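PDB 6GMM: adhesin LabA, which probably binds LacdiNAc-type sugars of the gastric mucosa as the extracellular adhesion domain of an outer-membrane adhesin of Helicobacter pylori. Local coordinates for residues N48-K53 with K260-N265; G121-L126 with D231-G236; Q416-K421 with S439-Q444. One frame throughout, in Å; residues are numbered along the deposited sequence.

Contact 1: residues N48-K53 with K260-N265; sequences NLINDK and KIVAAN
I50 meets V262 and A263 where the last turn of helix 32-50 comes against the last turn of helix 239-264, two helices of the helical bundle that makes up the body of this SabA-like adhesion domain. The tight part is small and wholly apolar. The side chains of I50 and V262 run antiparallel past one another, and I50 CG2 lies alongside the V262 CG1 methyl at 3.9 Å, with I50 CG1 only a little farther from the same methyl. V262 holds CG1 anti to its backbone N (chi1 179°), which brings that branch to the isoleucine. The other arm of I50 runs on to the neighbouring residue, where its CD1 rests on the helix backbone at A263 CA, 3.7 Å away. L49 and V262 both pack on I300 of helix 287-311, which extends the apolar layer on the buried side.

The solvent side is that of A263, an exposed residue that gives the contact little area: it meets I50 CD1 with its backbone and its methyl, the latter, A263 CB, at 4.1 Å from I50 CD1. I50 itself is buried, and its carbonyl O is hydrogen-bonded to S156 OG. No hydrogen bond or salt bridge crosses between the segments; the two helix ends are therefore held together here by van der Waals contact and the burial of aliphatic surface.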
loop_
_atom_site.group_PDB
_atom_site.type_symbol
_atom_site.label_atom_id
_atom_site.label_comp_id
_atom_site.label_asym_id
_atom_site.label_seq_id
_atom_site.Cartn_x
_atom_site.Cartn_y
_atom_site.Cartn_z
ATOM N N ASN A 48 9.698 -8.497 9.067
ATOM C CA ASN A 48 9.341 -9.026 7.754
ATOM C C ASN A 48 8.888 -7.934 6.778
ATOM O O ASN A 48 9.072 -8.097 5.573
ATOM C CB ASN A 48 8.313 -10.139 7.867
ATOM C CG ASN A 48 8.960 -11.501 7.920
ATOM O OD1 ASN A 48 9.075 -12.193 6.902
ATOM N ND2 ASN A 48 9.431 -11.900 9.099
ATOM N N LEU A 49 8.334 -6.811 7.288
ATOM C CA LEU A 49 7.904 -5.708 6.417
ATOM C C LEU A 49 9.036 -4.740 6.046
ATOM O O LEU A 49 9.212 -4.423 4.881
ATOM C CB LEU A 49 6.714 -4.952 7.037
ATOM C CG LEU A 49 5.339 -5.605 6.881
ATOM C CD1 LEU A 49 4.355 -5.086 7.942
ATOM C CD2 LEU A 49 4.762 -5.412 5.477
ATOM N N ILE A 50 9.820 -4.297 7.023
ATOM C CA ILE A 50 10.844 -3.285 6.801
ATOM C C ILE A 50 12.298 -3.839 6.656
ATOM O O ILE A 50 13.193 -3.061 6.350
ATOM C CB ILE A 50 10.721 -2.205 7.922
ATOM C CG1 ILE A 50 11.036 -2.791 9.320
ATOM C CG2 ILE A 50 9.333 -1.528 7.879
ATOM C CD1 ILE A 50 11.641 -1.853 10.340
ATOM N N ASN A 51 12.554 -5.135 6.871
ATOM C CA ASN A 51 13.931 -5.609 6.661
ATOM C C ASN A 51 14.054 -6.502 5.441
ATOM O O ASN A 51 15.162 -6.665 4.922
ATOM C CB ASN A 51 14.518 -6.308 7.888
ATOM C CG ASN A 51 14.734 -5.440 9.102
ATOM O OD1 ASN A 51 14.765 -5.935 10.220
ATOM N ND2 ASN A 51 14.957 -4.151 8.924
ATOM N N ASP A 52 12.932 -7.089 4.994
ATOM C CA ASP A 52 12.883 -7.971 3.830
ATOM C C ASP A 52 12.531 -7.252 2.554
ATOM O O ASP A 52 11.863 -6.214 2.583
ATOM C CB ASP A 52 11.891 -9.122 4.032
ATOM C CG ASP A 52 12.388 -10.196 4.963
ATOM O OD1 ASP A 52 13.622 -10.453 4.974
ATOM O OD2 ASP A 52 11.551 -10.784 5.685
ATOM N N LYS A 53 12.952 -7.841 1.428
ATOM C CA LYS A 53 12.691 -7.309 0.105
ATOM C C LYS A 53 11.677 -8.204 -0.622
ATOM O O LYS A 53 10.584 -7.747 -0.965
ATOM C CB LYS A 53 14.002 -7.192 -0.707
ATOM C CG LYS A 53 15.036 -6.218 -0.142
ATOM C CD LYS A 53 16.115 -5.927 -1.187
ATOM C CE LYS A 53 17.295 -5.151 -0.652
ATOM N NZ LYS A 53 18.106 -4.555 -1.745
ATOM N N LYS A 260 7.851 4.229 8.985
ATOM C CA LYS A 260 8.610 4.971 10.014
ATOM C C LYS A 260 8.144 4.492 11.393
ATOM O O LYS A 260 8.966 4.322 12.299
ATOM C CB LYS A 260 8.319 6.484 9.944
ATOM C CG LYS A 260 8.862 7.224 8.734
ATOM C CD LYS A 260 8.452 8.699 8.821
ATOM C CE LYS A 260 9.038 9.533 7.706
ATOM N NZ LYS A 260 8.489 10.922 7.719
ATOM N N ILE A 261 6.805 4.325 11.558
ATOM C CA ILE A 261 6.180 3.881 12.795
ATOM C C ILE A 261 6.707 2.485 13.146
ATOM O O ILE A 261 7.283 2.314 14.216
ATOM C CB ILE A 261 4.628 3.953 12.765
ATOM C CG1 ILE A 261 4.110 5.365 12.375
ATOM C CG2 ILE A 261 4.044 3.502 14.103
ATOM C CD1 ILE A 261 2.633 5.423 11.868
ATOM N N VAL A 262 6.583 1.523 12.214
ATOM C CA VAL A 262 7.068 0.149 12.372
ATOM C C VAL A 262 8.532 0.184 12.759
ATOM O O VAL A 262 8.900 -0.474 13.714
ATOM C CB VAL A 262 6.871 -0.652 11.069
ATOM C CG1 VAL A 262 7.382 -2.072 11.217
ATOM C CG2 VAL A 262 5.417 -0.650 10.631
ATOM N N ALA A 263 9.346 1.009 12.053
ATOM C CA ALA A 263 10.789 1.190 12.237
ATOM C C ALA A 263 11.132 1.687 13.606
ATOM O O ALA A 263 12.100 1.211 14.199
ATOM C CB ALA A 263 11.353 2.130 11.173
ATOM N N ALA A 264 10.308 2.600 14.140
ATOM C CA ALA A 264 10.478 3.126 15.497
ATOM C C ALA A 264 10.162 2.086 16.587
ATOM O O ALA A 264 10.615 2.254 17.725
ATOM C CB ALA A 264 9.623 4.366 15.693
ATOM N N ASN A 265 9.411 1.009 16.239
ATOM C CA ASN A 265 9.015 -0.057 17.181
ATOM C C ASN A 265 9.695 -1.411 16.922
ATOM O O ASN A 265 9.284 -2.411 17.509
ATOM C CB ASN A 265 7.483 -0.230 17.176
ATOM C CG ASN A 265 6.745 0.933 17.768
ATOM O OD1 ASN A 265 6.820 1.177 18.968
ATOM N ND2 ASN A 265 6.006 1.671 16.951
#

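Contact 2: residues G121-L126 with D231-G236; sequences GPYSIL and DGSACG
The backbones of 121-126 and 231-236 come closest at Y123 and S233, with CA atoms 5.3 Å apart, where a type II beta turn from G121 to S124 meets the Asx turn and N-cap that open the short helix 234-237. Y123 carries the turn's side of the contact. S233 CB sits over one face of the Y123 ring, almost above its centre, 3.5 Å from the centroid and 10° off the normal, a CH-pi contact. The chi1 of Y123, -65°, sets CG anti to the carbonyl carbon and swings the ring to the S233 side. At the ring's edge Y123 OH donates to D231 OD1 at 2.7 Å, on the syn side of a carboxylate turned nearly perpendicular to the ring. The other oxygen of D231 is gripped twice from its own segment, by S233 N and S233 OG, and this fixes the carboxylate for the tyrosine. Backbone hydrogen bonds of Y123 with C206 and of G232 with I209 tie both segments to the same loop, and the C206-C235 disulfide fastens the short helix to it. S233 OG, which donates to D231 OD2 at 2.7 Å, also caps the helix by accepting a weak bond from G236 N.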
loop_
_atom_site.group_PDB
_atom_site.type_symbol
_atom_site.label_atom_id
_atom_site.label_comp_id
_atom_site.label_asym_id
_atom_site.label_seq_id
_atom_site.Cartn_x
_atom_site.Cartn_y
_atom_site.Cartn_z
ATOM N N GLY A 121 3.887 22.678 -25.653
ATOM C CA GLY A 121 2.697 22.745 -24.814
ATOM C C GLY A 121 1.717 21.614 -25.057
ATOM O O GLY A 121 1.947 20.772 -25.927
ATOM N N PRO A 122 0.601 21.557 -24.304
ATOM C CA PRO A 122 -0.380 20.470 -24.527
ATOM C C PRO A 122 -0.889 20.405 -25.969
ATOM O O PRO A 122 -1.075 21.447 -26.591
ATOM C CB PRO A 122 -1.495 20.791 -23.539
ATOM C CG PRO A 122 -0.851 21.649 -22.510
ATOM C CD PRO A 122 0.154 22.466 -23.229
ATOM N N TYR A 123 -1.043 19.166 -26.510
ATOM C CA TYR A 123 -1.499 18.884 -27.883
ATOM C C TYR A 123 -0.476 19.379 -28.914
ATOM O O TYR A 123 -0.750 19.428 -30.124
ATOM C CB TYR A 123 -2.946 19.393 -28.136
ATOM C CG TYR A 123 -3.984 18.670 -27.298
ATOM C CD1 TYR A 123 -4.071 18.878 -25.922
ATOM C CD2 TYR A 123 -4.906 17.804 -27.885
ATOM C CE1 TYR A 123 -5.024 18.220 -25.150
ATOM C CE2 TYR A 123 -5.860 17.135 -27.119
ATOM C CZ TYR A 123 -5.927 17.361 -25.754
ATOM O OH TYR A 123 -6.864 16.699 -24.986
ATOM N N SER A 124 0.737 19.692 -28.422
ATOM C CA SER A 124 1.855 20.129 -29.253
ATOM C C SER A 124 3.112 19.384 -28.783
ATOM O O SER A 124 2.971 18.353 -28.141
ATOM C CB SER A 124 2.023 21.642 -29.163
ATOM O OG SER A 124 3.005 22.026 -30.099
ATOM N N ILE A 125 4.308 19.873 -29.092
ATOM C CA ILE A 125 5.538 19.204 -28.702
ATOM C C ILE A 125 5.851 19.358 -27.212
ATOM O O ILE A 125 5.357 20.272 -26.535
ATOM C CB ILE A 125 6.734 19.637 -29.594
ATOM C CG1 ILE A 125 7.166 21.115 -29.336
ATOM C CG2 ILE A 125 6.444 19.368 -31.088
ATOM C CD1 ILE A 125 8.656 21.452 -29.728
ATOM N N LEU A 126 6.714 18.468 -26.720
ATOM C CA LEU A 126 7.149 18.526 -25.341
ATOM C C LEU A 126 8.307 19.499 -25.233
ATOM O O LEU A 126 9.289 19.333 -25.905
ATOM C CB LEU A 126 7.551 17.121 -24.838
ATOM C CG LEU A 126 7.760 16.972 -23.337
ATOM C CD1 LEU A 126 6.455 17.148 -22.595
ATOM C CD2 LEU A 126 8.357 15.604 -23.001
ATOM N N ASP A 231 -9.116 11.261 -28.746
ATOM C CA ASP A 231 -8.184 12.273 -28.244
ATOM C C ASP A 231 -6.752 11.816 -28.495
ATOM O O ASP A 231 -6.355 10.750 -28.015
ATOM C CB ASP A 231 -8.409 12.579 -26.761
ATOM C CG ASP A 231 -7.690 13.846 -26.348
ATOM O OD1 ASP A 231 -8.282 14.937 -26.498
ATOM O OD2 ASP A 231 -6.507 13.755 -25.950
ATOM N N GLY A 232 -6.001 12.624 -29.250
ATOM C CA GLY A 232 -4.635 12.310 -29.658
ATOM C C GLY A 232 -3.498 12.746 -28.758
ATOM O O GLY A 232 -2.343 12.471 -29.081
ATOM N N SER A 233 -3.791 13.407 -27.628
ATOM C CA SER A 233 -2.753 13.859 -26.694
ATOM C C SER A 233 -2.349 12.741 -25.730
ATOM O O SER A 233 -3.101 11.776 -25.602
ATOM C CB SER A 233 -3.242 15.071 -25.912
ATOM O OG SER A 233 -4.192 14.712 -24.922
ATOM N N ALA A 234 -1.182 12.876 -25.043
ATOM C CA ALA A 234 -0.680 11.895 -24.055
ATOM C C ALA A 234 -1.635 11.698 -22.875
ATOM O O ALA A 234 -1.920 10.552 -22.480
ATOM C CB ALA A 234 0.700 12.301 -23.537
ATOM N N CYS A 235 -2.138 12.809 -22.305
ATOM C CA CYS A 235 -3.050 12.717 -21.162
ATOM C C CYS A 235 -4.478 12.259 -21.568
ATOM O O CYS A 235 -5.264 11.849 -20.714
ATOM C CB CYS A 235 -3.058 14.009 -20.352
ATOM S SG CYS A 235 -4.165 15.289 -21.000
ATOM N N GLY A 236 -4.775 12.287 -22.862
ATOM C CA GLY A 236 -6.035 11.789 -23.402
ATOM C C GLY A 236 -5.961 10.293 -23.630
ATOM O O GLY A 236 -6.693 9.534 -23.005
#

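Contact 3: residues Q416-K421 with S439-Q444; sequences QNVVSK and SNIHSQ
A beta-hairpin followed directly by a helix frames this contact: strands 419-423 and 433-437 pair antiparallel, and helix 439-452 sets out two residues after the second strand. The lead-in to the first strand is thereby brought against the first turn of that helix, with V418 and I441 closest through their CA atoms, 5.3 Å apart. The side chains of these two residues meet at a slant, packing methyl against branched carbon. I441 CG2 packs on V418 CB at 3.7 Å, while V418 CG2 lies at 3.8 Å from I441 CB. The chi1 of I441, -49°, puts CG1 anti to the carbonyl carbon and leaves CG2 anti to the backbone N, facing V418; in V418 too it is CG2 that stands anti to N.

The longer arm of I441 serves a different surface. Its CD1 reaches over the backbone between N417 and V418, 3.7 Å from N417 C, and also approaches N417 CB. V418 CG2 in turn touches the helix backbone at H442 N. I441 is partly exposed and N417 is exposed, whereas V418 is buried: it packs on L16 of helix 4-28 and I406 of helix 388-408, which links the hairpin to the long helices beside it. The backbone of V418 is also hydrogen-bonded to the backbone of D438, whose side chain accepts from I441 N at the start of the helix. Across that turn S439 O takes two donors from opposite faces of its carbonyl plane, S443 N at 2.9 Å and S443 OG at 3.1 Å.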
loop_
_atom_site.group_PDB
_atom_site.type_symbol
_atom_site.label_atom_id
_atom_site.label_comp_id
_atom_site.label_asym_id
_atom_site.label_seq_id
_atom_site.Cartn_x
_atom_site.Cartn_y
_atom_site.Cartn_z
ATOM N N GLN A 416 -32.535 -15.153 29.616
ATOM C CA GLN A 416 -31.840 -14.448 30.709
ATOM C C GLN A 416 -30.384 -14.927 30.954
ATOM O O GLN A 416 -29.506 -14.095 31.246
ATOM C CB GLN A 416 -32.663 -14.458 32.017
ATOM C CG GLN A 416 -32.886 -15.830 32.666
ATOM C CD GLN A 416 -33.881 -15.813 33.806
ATOM O OE1 GLN A 416 -34.335 -14.755 34.273
ATOM N NE2 GLN A 416 -34.233 -17.000 34.294
ATOM N N ASN A 417 -30.124 -16.239 30.745
ATOM C CA ASN A 417 -28.818 -16.859 30.961
ATOM C C ASN A 417 -27.815 -16.734 29.784
ATOM O O ASN A 417 -26.709 -17.278 29.889
ATOM C CB ASN A 417 -28.991 -18.319 31.380
ATOM C CG ASN A 417 -29.613 -18.486 32.751
ATOM O OD1 ASN A 417 -29.309 -17.738 33.712
ATOM N ND2 ASN A 417 -30.485 -19.492 32.868
ATOM N N VAL A 418 -28.164 -15.977 28.707
ATOM C CA VAL A 418 -27.278 -15.718 27.544
ATOM C C VAL A 418 -25.945 -15.093 27.999
ATOM O O VAL A 418 -24.904 -15.295 27.382
ATOM C CB VAL A 418 -27.962 -14.906 26.401
ATOM C CG1 VAL A 418 -28.194 -13.447 26.788
ATOM C CG2 VAL A 418 -27.163 -14.997 25.104
ATOM N N VAL A 419 -26.018 -14.317 29.083
ATOM C CA VAL A 419 -24.910 -13.670 29.762
ATOM C C VAL A 419 -25.070 -13.963 31.243
ATOM O O VAL A 419 -26.184 -14.215 31.735
ATOM C CB VAL A 419 -24.783 -12.148 29.474
ATOM C CG1 VAL A 419 -24.548 -11.878 28.001
ATOM C CG2 VAL A 419 -25.994 -11.362 29.973
ATOM N N SER A 420 -23.945 -13.982 31.936
ATOM C CA SER A 420 -23.884 -14.167 33.379
ATOM C C SER A 420 -22.601 -13.533 33.878
ATOM O O SER A 420 -21.649 -13.349 33.101
ATOM C CB SER A 420 -23.980 -15.643 33.776
ATOM O OG SER A 420 -22.934 -16.448 33.257
ATOM N N LYS A 421 -22.612 -13.136 35.150
ATOM C CA LYS A 421 -21.446 -12.588 35.829
ATOM C C LYS A 421 -21.233 -13.328 37.157
ATOM O O LYS A 421 -22.192 -13.756 37.814
ATOM C CB LYS A 421 -21.455 -11.050 35.945
ATOM C CG LYS A 421 -22.652 -10.444 36.659
ATOM C CD LYS A 421 -22.545 -8.919 36.611
ATOM C CE LYS A 421 -22.536 -8.272 37.975
ATOM N NZ LYS A 421 -22.350 -6.799 37.882
ATOM N N SER A 439 -22.679 -19.444 24.401
ATOM C CA SER A 439 -22.499 -19.506 22.942
ATOM C C SER A 439 -23.724 -20.038 22.207
ATOM O O SER A 439 -24.007 -19.594 21.094
ATOM C CB SER A 439 -21.295 -20.379 22.610
ATOM O OG SER A 439 -20.095 -19.772 23.056
ATOM N N ASN A 440 -24.445 -20.987 22.838
ATOM C CA ASN A 440 -25.636 -21.627 22.292
ATOM C C ASN A 440 -26.836 -20.701 22.282
ATOM O O ASN A 440 -27.525 -20.629 21.262
ATOM C CB ASN A 440 -25.919 -22.944 23.007
ATOM C CG ASN A 440 -24.726 -23.871 22.961
ATOM O OD1 ASN A 440 -24.170 -24.153 21.891
ATOM N ND2 ASN A 440 -24.247 -24.291 24.124
ATOM N N ILE A 441 -27.063 -19.945 23.383
ATOM C CA ILE A 441 -28.156 -18.973 23.397
ATOM C C ILE A 441 -27.812 -17.841 22.402
ATOM O O ILE A 441 -28.703 -17.389 21.678
ATOM C CB ILE A 441 -28.577 -18.497 24.826
ATOM C CG1 ILE A 441 -28.789 -19.706 25.787
ATOM C CG2 ILE A 441 -29.855 -17.636 24.764
ATOM C CD1 ILE A 441 -28.722 -19.380 27.294
ATOM N N HIS A 442 -26.501 -17.477 22.288
ATOM C CA HIS A 442 -26.006 -16.451 21.356
ATOM C C HIS A 442 -26.297 -16.861 19.909
ATOM O O HIS A 442 -26.949 -16.103 19.205
ATOM C CB HIS A 442 -24.499 -16.204 21.560
ATOM C CG HIS A 442 -23.932 -15.019 20.829
ATOM N ND1 HIS A 442 -22.570 -14.750 20.854
ATOM C CD2 HIS A 442 -24.550 -14.073 20.080
ATOM C CE1 HIS A 442 -22.411 -13.648 20.137
ATOM N NE2 HIS A 442 -23.567 -13.223 19.622
ATOM N N SER A 443 -25.880 -18.086 19.509
ATOM C CA SER A 443 -26.146 -18.687 18.199
ATOM C C SER A 443 -27.635 -18.646 17.887
ATOM O O SER A 443 -28.024 -18.215 16.803
ATOM C CB SER A 443 -25.665 -20.135 18.166
ATOM O OG SER A 443 -24.252 -20.194 18.060
ATOM N N GLN A 444 -28.460 -19.048 18.857
ATOM C CA GLN A 444 -29.914 -19.030 18.764
ATOM C C GLN A 444 -30.441 -17.640 18.452
ATOM O O GLN A 444 -31.242 -17.514 17.539
ATOM C CB GLN A 444 -30.545 -19.566 20.044
ATOM C CG GLN A 444 -30.762 -21.064 20.002
ATOM C CD GLN A 444 -31.507 -21.563 21.211
ATOM O OE1 GLN A 444 -31.194 -21.217 22.356
ATOM N NE2 GLN A 444 -32.471 -22.443 20.984
#

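How the contacts relate
Contact 1 is buried and the most central of the three, about 14 Å between its centre and that of the chain, and joins two helices of the body through aliphatic groups alone. Contact 2, nested within the loop closed by contact 1, is partly buried and centred some 31 Å out; its second segment leads along the chain into helix 239-264, the helix used by contact 1. There, polar groups and an aromatic face replace methyl packing. Contact 3 follows later in sequence, on the opposite side of the chain's centre from contact 2, with their centres about 67 Å apart. Also partly buried and centred about 41 Å from the chain's centre, it is again apolar but local, joining a hairpin to the helix that follows.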